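Local coordinates for protein beta-glucosidase (Saccharopolyspora erythraea D, PDB 5M6G) that probably hydrolyses terminal, non-reducing beta-D-glucosyl residues with release of beta-D-glucose, as a member of glycosyl hydrolase family 3, at residues K430-K436 and E477-R482; D488-A494 and S530-V534; A438-Q444 and G462-E467; N418-L422 and W553-L557. All blocks are in the same frame, centred on the assembly; numbering follows the deposited sequence.

Overall arrangement
All four contacts lie in the C-terminal domain of this family 3 enzyme, and three of them reach its mixed beta sheet. From the N terminus, the chain leaves strand 414-418 at residues 418-422, which meet 553-557 much later; this long loop, interaction 4, encloses the others. Interaction 1 pairs strands 431-434 and 478-480, and within its loop interaction 3 joins the starts of helices 441-445 and 465-472. Interaction 2 follows in series, bringing 488-494 to 530-534. It touches interaction 1 through Thr479 and Tyr491, and interaction 4 through Val534 and Asn554, so that the three form a continuous band across the sheet.

Interaction 1 of 4, residues K430-K436 and E477-R482; sequences KLFVAGK and EVTYDR
Leu431, Phe432 and Val433 pair with Val478, Thr479 and Tyr480 as parallel strands at one end of the mixed sheet of the C-terminal domain, where strand 478-480 is outermost. Straight backbone bonds alternate along the pair, among them Val433 N to Thr479 O at 2.8 Å and Asp481 N to Val433 O at 3.0 Å. Beta-branched valine and threonine suit such extended backbone.

The tight part is the middle of the strand pair. On the side of the sheet bearing Phe432, Thr479 O stands over one face of the ring, displaced toward the rim, while Phe432 CE2 meets Thr479 CG2 at 3.6 Å. CG set trans to the backbone N (chi1 -157°) swings the ring toward the neighbouring strand, where CZ reaches Asp481 CB at 3.8 Å. Tyr491 meets the same ring edge-to-face, and Leu527 of helix 518-528 also packs on it. With an alanine at Phe432, Thr479 CG2 and Asp481 CB would probably lose their apolar neighbour and the Tyr491 ring its aromatic partner. On the other side of the sheet Val433 CG2 packs on Val478 CG1, under helix 465-472.

The start of the pair is looser and faces solvent at Glu477. There Lys430 runs alongside Glu477, but Lys430 NZ stays 5.0 Å from Glu477 OE1, bonding instead to Ser490 OG, and the lysine also makes a cation-pi contact with Tyr491. Beyond the strands Gly435, whose backbone angles call for glycine, gives its N-H to Arg482 O. A water links Gly435 O to the phenol of Tyr480, 2.8 Å from Tyr480 OH.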
# COMPACT_ATOMS: atom_id res chain seq x y z
N LYS A 430 28.24 22.92 15.54
CA LYS A 430 27.37 23.22 14.41
C LYS A 430 27.21 22.01 13.49
O LYS A 430 28.19 21.33 13.17
CB LYS A 430 27.94 24.37 13.58
CG LYS A 430 28.05 25.69 14.26
CD LYS A 430 29.17 26.48 13.62
CE LYS A 430 28.90 26.71 12.15
NZ LYS A 430 29.78 27.80 11.63
N LEU A 431 25.98 21.77 13.04
CA LEU A 431 25.69 20.74 12.05
C LEU A 431 25.18 21.39 10.78
O LEU A 431 24.54 22.44 10.82
CB LEU A 431 24.65 19.73 12.57
CG LEU A 431 25.16 18.79 13.65
CD1 LEU A 431 24.00 18.01 14.24
CD2 LEU A 431 26.20 17.83 13.07
N PHE A 432 25.48 20.77 9.64
CA PHE A 432 24.92 21.21 8.38
C PHE A 432 23.99 20.15 7.82
O PHE A 432 24.31 18.95 7.84
CB PHE A 432 26.00 21.53 7.33
CG PHE A 432 25.52 22.48 6.27
CD1 PHE A 432 24.79 22.01 5.18
CD2 PHE A 432 25.75 23.84 6.39
CE1 PHE A 432 24.33 22.89 4.21
CE2 PHE A 432 25.29 24.72 5.42
CZ PHE A 432 24.58 24.25 4.33
N VAL A 433 22.83 20.58 7.32
CA VAL A 433 21.88 19.68 6.68
C VAL A 433 21.56 20.22 5.30
O VAL A 433 21.37 21.43 5.11
CB VAL A 433 20.60 19.51 7.53
CG1 VAL A 433 19.61 18.53 6.84
CG2 VAL A 433 20.98 18.99 8.92
N ALA A 434 21.50 19.32 4.32
CA ALA A 434 21.19 19.66 2.94
C ALA A 434 20.39 18.51 2.33
O ALA A 434 20.22 17.45 2.93
CB ALA A 434 22.46 19.91 2.12
N GLY A 435 19.92 18.74 1.11
CA GLY A 435 19.22 17.70 0.36
C GLY A 435 17.75 18.04 0.14
O GLY A 435 17.08 18.59 1.02
N LYS A 436 17.24 17.68 -1.04
CA LYS A 436 15.83 17.97 -1.35
C LYS A 436 14.86 17.13 -0.53
O LYS A 436 13.67 17.43 -0.51
CB LYS A 436 15.56 17.77 -2.84
CG LYS A 436 15.57 16.32 -3.30
CD LYS A 436 15.02 16.20 -4.74
CE LYS A 436 15.08 14.76 -5.26
NZ LYS A 436 16.46 14.28 -5.60
N GLU A 477 23.59 24.44 16.99
CA GLU A 477 23.19 25.18 15.80
C GLU A 477 23.09 24.22 14.62
O GLU A 477 23.98 23.39 14.42
CB GLU A 477 24.20 26.28 15.51
CG GLU A 477 23.99 27.01 14.20
CD GLU A 477 25.02 28.11 13.99
OE1 GLU A 477 25.92 28.25 14.85
OE2 GLU A 477 24.94 28.83 12.98
N VAL A 478 22.01 24.32 13.86
CA VAL A 478 21.79 23.44 12.71
C VAL A 478 21.47 24.33 11.52
O VAL A 478 20.41 24.98 11.49
CB VAL A 478 20.65 22.43 12.96
CG1 VAL A 478 20.45 21.54 11.72
CG2 VAL A 478 20.94 21.59 14.19
N THR A 479 22.38 24.37 10.56
CA THR A 479 22.22 25.17 9.35
C THR A 479 21.66 24.28 8.26
O THR A 479 22.17 23.18 8.03
CB THR A 479 23.57 25.75 8.90
OG1 THR A 479 24.21 26.44 9.98
CG2 THR A 479 23.37 26.70 7.73
N TYR A 480 20.62 24.75 7.57
CA TYR A 480 20.01 23.99 6.49
C TYR A 480 20.03 24.80 5.21
O TYR A 480 19.63 25.97 5.20
CB TYR A 480 18.57 23.59 6.82
CG TYR A 480 17.83 23.12 5.58
CD1 TYR A 480 18.12 21.89 5.00
CD2 TYR A 480 16.85 23.91 4.99
CE1 TYR A 480 17.46 21.45 3.87
CE2 TYR A 480 16.17 23.48 3.86
CZ TYR A 480 16.48 22.25 3.30
OH TYR A 480 15.82 21.83 2.18
N ASP A 481 20.51 24.18 4.13
CA ASP A 481 20.34 24.73 2.79
C ASP A 481 20.10 23.58 1.82
O ASP A 481 20.90 22.63 1.78
CB ASP A 481 21.57 25.53 2.34
CG ASP A 481 21.34 26.24 1.01
OD1 ASP A 481 21.55 25.62 -0.05
OD2 ASP A 481 20.94 27.42 1.03
N ARG A 482 19.04 23.69 1.03
CA ARG A 482 18.66 22.57 0.16
C ARG A 482 19.82 22.09 -0.68
O ARG A 482 20.01 20.88 -0.87
CB ARG A 482 17.49 22.96 -0.74
CG ARG A 482 17.16 21.86 -1.77
CD ARG A 482 15.85 22.14 -2.46
NE ARG A 482 15.65 21.26 -3.62
CZ ARG A 482 14.55 21.29 -4.36
NH1 ARG A 482 13.58 22.14 -4.07
NH2 ARG A 482 14.42 20.47 -5.40
O HOH W 1 14.23 19.63 1.70

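Interaction 2 of 4, residues D488-A494 and S530-V534; sequences DGSYRAA and SGVPV
A short parallel beta bridge between Ala494 and Val534 opens two adjacent strands, 493-499 and 534-539, and the loops leading into them pack together around Val532. The bridge has one direct hydrogen bond between the segments, Ala494 N to Pro533 O at 2.9 Å, nearly straight at 162°. Proline has no N-H to offer here, yet its carbonyl serves the sheet.

Val532 points its side chain at the opposing loop and uses both branches. CG1, trans to the backbone N at chi1 153°, lies 3.5 Å from Ala493 CA and 4.0 Å from Ala494 CB. CG2 turns the other way and meets two carbonyl oxygens from different directions, 3.1 Å from Tyr491 O and 3.4 Å from Asp488 O. A branched aliphatic residue suits this place because each methyl has its own neighbours. A glycine in its place would probably open a gap between the two loops, leaving Ala494 CB without its apolar neighbour.

The carbonyls belong to a type I beta turn from Asp488 to Tyr491, which the Asp488 side chain fastens as an Asx turn. Asp488 OD1 accepts from Ser490 N at 2.9 Å and, through its syn lone pair, from the Ser490 hydroxyl. A short side chain ending in an acceptor is apt, since it can reach the N-H two residues on.

Helix 518-528 runs into the other loop, where Gly531 adopts positive phi, a conformation that favours glycine. Just before it, Ser530 CB rests 4.0 Å from Asp488 C, while its hydroxyl bonds back to Leu527 O. Beside the bridge, Pro533 CD lies 3.6 Å from Arg492 O.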
# COMPACT_ATOMS: atom_id res chain seq x y z
N ASP A 488 30.80 24.89 5.22
CA ASP A 488 32.24 25.13 5.24
C ASP A 488 32.85 24.22 6.29
O ASP A 488 32.15 23.46 6.96
CB ASP A 488 32.58 26.61 5.49
CG ASP A 488 32.03 27.15 6.81
OD1 ASP A 488 32.07 26.44 7.84
OD2 ASP A 488 31.56 28.31 6.82
N GLY A 489 34.18 24.32 6.43
CA GLY A 489 34.93 23.44 7.32
C GLY A 489 34.72 23.69 8.79
O GLY A 489 35.24 22.91 9.60
N SER A 490 33.94 24.71 9.16
CA SER A 490 33.65 24.95 10.57
C SER A 490 32.58 24.02 11.13
O SER A 490 32.36 24.01 12.35
CB SER A 490 33.23 26.40 10.79
OG SER A 490 31.89 26.62 10.35
N TYR A 491 31.90 23.25 10.28
CA TYR A 491 30.84 22.35 10.73
C TYR A 491 31.42 21.01 11.16
O TYR A 491 32.42 20.54 10.62
CB TYR A 491 29.81 22.15 9.60
CG TYR A 491 28.96 23.38 9.39
CD1 TYR A 491 29.40 24.43 8.58
CD2 TYR A 491 27.72 23.50 10.01
CE1 TYR A 491 28.61 25.56 8.40
CE2 TYR A 491 26.94 24.61 9.84
CZ TYR A 491 27.38 25.64 9.04
OH TYR A 491 26.58 26.75 8.89
N ARG A 492 30.78 20.39 12.16
CA ARG A 492 31.32 19.13 12.64
C ARG A 492 30.87 17.95 11.80
O ARG A 492 31.56 16.92 11.78
CB ARG A 492 30.95 18.91 14.11
CG ARG A 492 29.52 18.56 14.36
CD ARG A 492 29.34 18.15 15.81
NE ARG A 492 28.04 18.55 16.34
CZ ARG A 492 27.03 17.72 16.51
NH1 ARG A 492 27.17 16.44 16.20
NH2 ARG A 492 25.87 18.16 17.01
N ALA A 493 29.75 18.07 11.09
CA ALA A 493 29.29 17.03 10.18
C ALA A 493 28.26 17.64 9.25
O ALA A 493 27.63 18.65 9.58
CB ALA A 493 28.69 15.83 10.92
N ALA A 494 28.10 17.03 8.08
CA ALA A 494 27.10 17.46 7.11
C ALA A 494 26.24 16.26 6.74
O ALA A 494 26.77 15.18 6.46
CB ALA A 494 27.74 18.07 5.86
N SER A 530 33.72 20.48 1.41
CA SER A 530 33.99 21.26 2.61
C SER A 530 35.02 20.60 3.51
O SER A 530 35.50 21.25 4.45
CB SER A 530 32.69 21.50 3.39
OG SER A 530 32.22 20.29 3.97
N GLY A 531 35.38 19.34 3.24
CA GLY A 531 36.28 18.59 4.09
C GLY A 531 35.65 18.04 5.35
O GLY A 531 36.32 17.36 6.12
N VAL A 532 34.38 18.33 5.57
CA VAL A 532 33.63 17.92 6.75
C VAL A 532 33.12 16.50 6.52
O VAL A 532 32.86 16.12 5.37
CB VAL A 532 32.49 18.94 6.97
CG1 VAL A 532 31.31 18.35 7.69
CG2 VAL A 532 33.04 20.20 7.63
N PRO A 533 33.00 15.66 7.56
CA PRO A 533 32.43 14.31 7.35
C PRO A 533 30.99 14.40 6.86
O PRO A 533 30.20 15.19 7.36
CB PRO A 533 32.50 13.68 8.75
CG PRO A 533 33.51 14.51 9.51
CD PRO A 533 33.45 15.88 8.94
N VAL A 534 30.67 13.56 5.87
CA VAL A 534 29.39 13.62 5.17
C VAL A 534 28.60 12.33 5.40
O VAL A 534 29.09 11.23 5.09
CB VAL A 534 29.58 13.89 3.67
CG1 VAL A 534 28.22 13.93 2.96
CG2 VAL A 534 30.31 15.21 3.45

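Interaction 3 of 4, residues A438-Q444 and G462-E467; sequences ADDIGNQ and GTTILE. With MG (magnesium ion), chain G.
Ala438 O accepts the backbone N-H of Leu466 at 2.7 Å, in the first turn of helix 465-472, and brings the backbones of Asp439 and Thr464 side by side. Around this bond the side chains add two polar grips. Asp439 OD1 takes the hydroxyl hydrogen of Thr464 OG1 at 2.7 Å on its anti lone pair, while the aliphatic base of Asp439 rests on Leu466 CD2. With chi1 of 78° placing CG between backbone N and carbonyl carbon, Gln444 reaches across with NE2 to Thr463 O at 2.9 Å; that oxygen lies in the amide plane, but NE2 stands above the carbonyl plane. NE2 also bonds to Gly563 O, and OE1 makes a weak bond to Ile465 N, so the amide uses both ends.

Both helix starts are capped. Asp440 is the N-cap of helix 441-445, accepting from Asn443 N, and Thr464 forms a capping box with Glu467: Thr464 OG1 accepts from Glu467 N, and Thr464 N gives to Glu467 OE1 at 2.9 Å. Threonine can do this while donating to Asp439, because its hydroxyl both gives and accepts.

Ile441 CD1 lies against the backbone, 3.5 Å from Gly462 C, where a CB on Gly462 would be tight. Gly462 O binds magnesium at 2.2 Å, with five waters completing the shell. One of these donates to Glu467 OE1, and a separate water bridges Glu467 OE2 and Asp439 OD1, donating to both acids.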
# COMPACT_ATOMS: atom_id res chain seq x y z
N ALA A 438 15.42 16.58 2.85
CA ALA A 438 15.73 16.83 4.25
C ALA A 438 14.56 17.45 5.02
O ALA A 438 14.45 17.25 6.24
CB ALA A 438 16.95 17.76 4.36
N ASP A 439 13.73 18.24 4.35
CA ASP A 439 12.75 19.09 5.02
C ASP A 439 11.45 19.09 4.22
O ASP A 439 10.93 20.12 3.82
CB ASP A 439 13.28 20.52 5.17
CG ASP A 439 12.41 21.39 6.07
OD1 ASP A 439 11.81 20.85 7.03
OD2 ASP A 439 12.34 22.62 5.85
N ASP A 440 10.90 17.90 3.98
CA ASP A 440 9.76 17.82 3.06
C ASP A 440 8.90 16.62 3.46
O ASP A 440 9.27 15.48 3.20
CB ASP A 440 10.24 17.71 1.62
CG ASP A 440 9.15 18.02 0.61
OD1 ASP A 440 8.19 17.24 0.50
OD2 ASP A 440 9.26 19.06 -0.08
N ILE A 441 7.76 16.92 4.09
CA ILE A 441 6.84 15.88 4.53
C ILE A 441 6.42 15.01 3.35
O ILE A 441 6.40 13.77 3.44
CB ILE A 441 5.61 16.51 5.21
CG1 ILE A 441 6.02 17.22 6.50
CG2 ILE A 441 4.53 15.47 5.44
CD1 ILE A 441 6.44 16.27 7.60
N GLY A 442 6.08 15.64 2.23
CA GLY A 442 5.58 14.88 1.10
C GLY A 442 6.64 14.00 0.47
O GLY A 442 6.37 12.85 0.11
N ASN A 443 7.86 14.51 0.33
CA ASN A 443 8.93 13.67 -0.22
C ASN A 443 9.24 12.50 0.70
O ASN A 443 9.48 11.38 0.24
CB ASN A 443 10.20 14.49 -0.48
CG ASN A 443 10.05 15.47 -1.63
OD1 ASN A 443 9.09 15.41 -2.40
ND2 ASN A 443 11.01 16.39 -1.75
N GLN A 444 9.25 12.74 2.02
CA GLN A 444 9.56 11.64 2.93
C GLN A 444 8.41 10.66 3.03
O GLN A 444 8.61 9.53 3.49
CB GLN A 444 9.93 12.18 4.32
CG GLN A 444 8.75 12.62 5.19
CD GLN A 444 9.20 13.31 6.48
OE1 GLN A 444 10.17 14.07 6.48
NE2 GLN A 444 8.47 13.06 7.57
N GLY A 462 2.97 16.27 10.33
CA GLY A 462 4.08 15.40 10.64
C GLY A 462 5.31 16.23 10.96
O GLY A 462 5.23 17.45 11.16
N THR A 463 6.43 15.54 11.03
CA THR A 463 7.71 16.13 11.38
C THR A 463 8.72 15.76 10.30
O THR A 463 8.87 14.58 9.98
CB THR A 463 8.19 15.61 12.74
OG1 THR A 463 7.23 15.96 13.76
CG2 THR A 463 9.57 16.18 13.08
N THR A 464 9.41 16.77 9.75
CA THR A 464 10.40 16.48 8.72
C THR A 464 11.68 15.94 9.34
O THR A 464 11.90 15.99 10.56
CB THR A 464 10.70 17.72 7.87
OG1 THR A 464 11.49 18.68 8.61
CG2 THR A 464 9.41 18.38 7.40
N ILE A 465 12.54 15.38 8.48
CA ILE A 465 13.80 14.84 8.95
C ILE A 465 14.67 15.94 9.54
O ILE A 465 15.32 15.76 10.58
CB ILE A 465 14.50 14.08 7.80
CG1 ILE A 465 13.66 12.86 7.41
CG2 ILE A 465 15.92 13.70 8.19
CD1 ILE A 465 14.12 12.12 6.15
N LEU A 466 14.68 17.11 8.89
CA LEU A 466 15.42 18.27 9.40
C LEU A 466 14.90 18.72 10.76
O LEU A 466 15.68 19.11 11.64
CB LEU A 466 15.34 19.42 8.40
CG LEU A 466 15.88 20.77 8.91
CD1 LEU A 466 17.41 20.70 9.14
CD2 LEU A 466 15.52 21.90 7.96
N GLU A 467 13.58 18.68 10.95
CA GLU A 467 13.03 19.07 12.24
C GLU A 467 13.42 18.07 13.32
O GLU A 467 13.72 18.46 14.45
CB GLU A 467 11.51 19.22 12.13
CG GLU A 467 11.10 20.41 11.27
CD GLU A 467 9.62 20.43 10.98
OE1 GLU A 467 8.98 19.36 11.08
OE2 GLU A 467 9.09 21.52 10.66
MG MG G . 4.73 19.37 10.32
O HOH W 2 9.46 22.09 7.79
O HOH W 3 2.70 19.11 11.20
O HOH W 4 6.53 19.49 9.39
O HOH W 5 4.29 21.31 9.49
O HOH W 6 3.71 18.71 8.33
O HOH W 7 5.42 20.08 12.16

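Interaction 4 of 4, residues N418-L422 and W553-L557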
# COMPACT_ATOMS: atom_id res chain seq x y z
N ASN A 418 29.59 3.24 7.47
CA ASN A 418 29.85 4.15 8.58
C ASN A 418 31.32 4.06 8.94
O ASN A 418 31.78 3.01 9.40
CB ASN A 418 28.99 3.79 9.79
CG ASN A 418 29.22 4.73 10.94
OD1 ASN A 418 29.64 5.87 10.76
ND2 ASN A 418 28.93 4.25 12.15
N ASP A 419 32.07 5.15 8.76
CA ASP A 419 33.47 5.16 9.15
C ASP A 419 33.68 5.62 10.58
O ASP A 419 34.82 5.70 11.03
CB ASP A 419 34.29 6.03 8.18
CG ASP A 419 33.96 7.51 8.29
OD1 ASP A 419 33.07 7.88 9.09
OD2 ASP A 419 34.61 8.31 7.58
N GLY A 420 32.60 5.91 11.30
CA GLY A 420 32.72 6.38 12.66
C GLY A 420 31.99 7.69 12.88
O GLY A 420 31.76 8.09 14.03
N VAL A 421 31.62 8.37 11.79
CA VAL A 421 30.90 9.63 11.92
C VAL A 421 29.58 9.42 12.65
O VAL A 421 29.13 10.30 13.41
CB VAL A 421 30.71 10.28 10.53
CG1 VAL A 421 29.96 9.35 9.58
CG2 VAL A 421 30.00 11.63 10.67
N LEU A 422 28.95 8.25 12.48
CA LEU A 422 27.71 7.96 13.19
C LEU A 422 28.00 7.05 14.38
O LEU A 422 28.88 6.20 14.31
CB LEU A 422 26.67 7.32 12.25
CG LEU A 422 26.13 8.20 11.12
CD1 LEU A 422 25.03 7.47 10.33
CD2 LEU A 422 25.60 9.52 11.65
N TRP A 553 31.51 8.62 0.74
CA TRP A 553 30.57 9.00 1.79
C TRP A 553 31.02 8.41 3.12
O TRP A 553 31.23 7.21 3.23
CB TRP A 553 29.15 8.50 1.45
CG TRP A 553 28.66 8.97 0.11
CD1 TRP A 553 29.18 9.98 -0.65
CD2 TRP A 553 27.55 8.44 -0.63
NE1 TRP A 553 28.46 10.11 -1.81
CE2 TRP A 553 27.45 9.18 -1.82
CE3 TRP A 553 26.62 7.42 -0.38
CZ2 TRP A 553 26.46 8.94 -2.78
CZ3 TRP A 553 25.64 7.17 -1.35
CH2 TRP A 553 25.57 7.92 -2.52
N ASN A 554 31.15 9.27 4.13
CA ASN A 554 31.58 8.77 5.44
C ASN A 554 30.54 7.85 6.06
O ASN A 554 30.90 6.91 6.79
CB ASN A 554 31.89 9.94 6.36
CG ASN A 554 33.00 10.80 5.82
OD1 ASN A 554 32.76 11.72 5.03
ND2 ASN A 554 34.23 10.49 6.20
N ALA A 555 29.26 8.09 5.80
CA ALA A 555 28.23 7.16 6.22
C ALA A 555 27.12 7.18 5.19
O ALA A 555 26.93 8.17 4.49
CB ALA A 555 27.66 7.50 7.61
N LEU A 556 26.42 6.05 5.10
CA LEU A 556 25.25 5.91 4.24
C LEU A 556 24.16 5.24 5.05
O LEU A 556 24.36 4.15 5.59
CB LEU A 556 25.58 5.07 3.00
CG LEU A 556 24.32 4.70 2.20
CD1 LEU A 556 23.65 5.97 1.68
CD2 LEU A 556 24.67 3.77 1.08
N LEU A 557 23.01 5.91 5.15
CA LEU A 557 21.84 5.39 5.86
C LEU A 557 20.68 5.38 4.89
O LEU A 557 20.38 6.41 4.27
CB LEU A 557 21.52 6.26 7.08
CG LEU A 557 20.31 5.83 7.93
CD1 LEU A 557 20.68 4.66 8.84
CD2 LEU A 557 19.79 7.02 8.74
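Asp419 and Asn554 make the polar part of this contact, at the antiparallel edge of the mixed sheet where strand 414-418 runs against strand 555-560. The backbone bond, Asp419 N to Asn554 O at 2.9 Å, lies just beyond the non-hydrogen-bonded pair of Asn418 and Ala555. The side chains add another: Asn554 ND2 gives to Asp419 OD2 at 2.6 Å, nearly straight at 167°; OD2 lies in the amide plane, and the donor reaches it on the syn side, somewhat out of the carboxylate plane. The two flat groups are 56° apart. With CG set between the backbone N and carbonyl carbon (chi1 69°), the carboxylate is brought over to Asn554. The other end of this amide, Asn554 OD1, accepts from Val534 N on the next strand.

Within residues 418-422, two Asx turns shape the bend. Asn418 OD1 receives the N-H groups of Gly420 and Leu422, each at 3.0 Å and from opposite faces of the amide, while its ND2 gives to Leu422 O. Asp419 OD1 accepts from Val421 N. Gly420 has backbone angles at which a side chain would jam against the preceding carbonyl.

The apolar contacts gather on Ala555, whose small methyl lets the bend come close. Val421 CG1 touches Ala555 CB at 3.5 Å, and Leu422 CD1 meets the same methyl at 3.8 Å. Both side chains also pack on Val535.

Each amide uses both of its ends, so Asn418 fixes the bend internally while Asn554 links it to strand 534-539, and Asp419 shares its oxygens between the bend and Asn554.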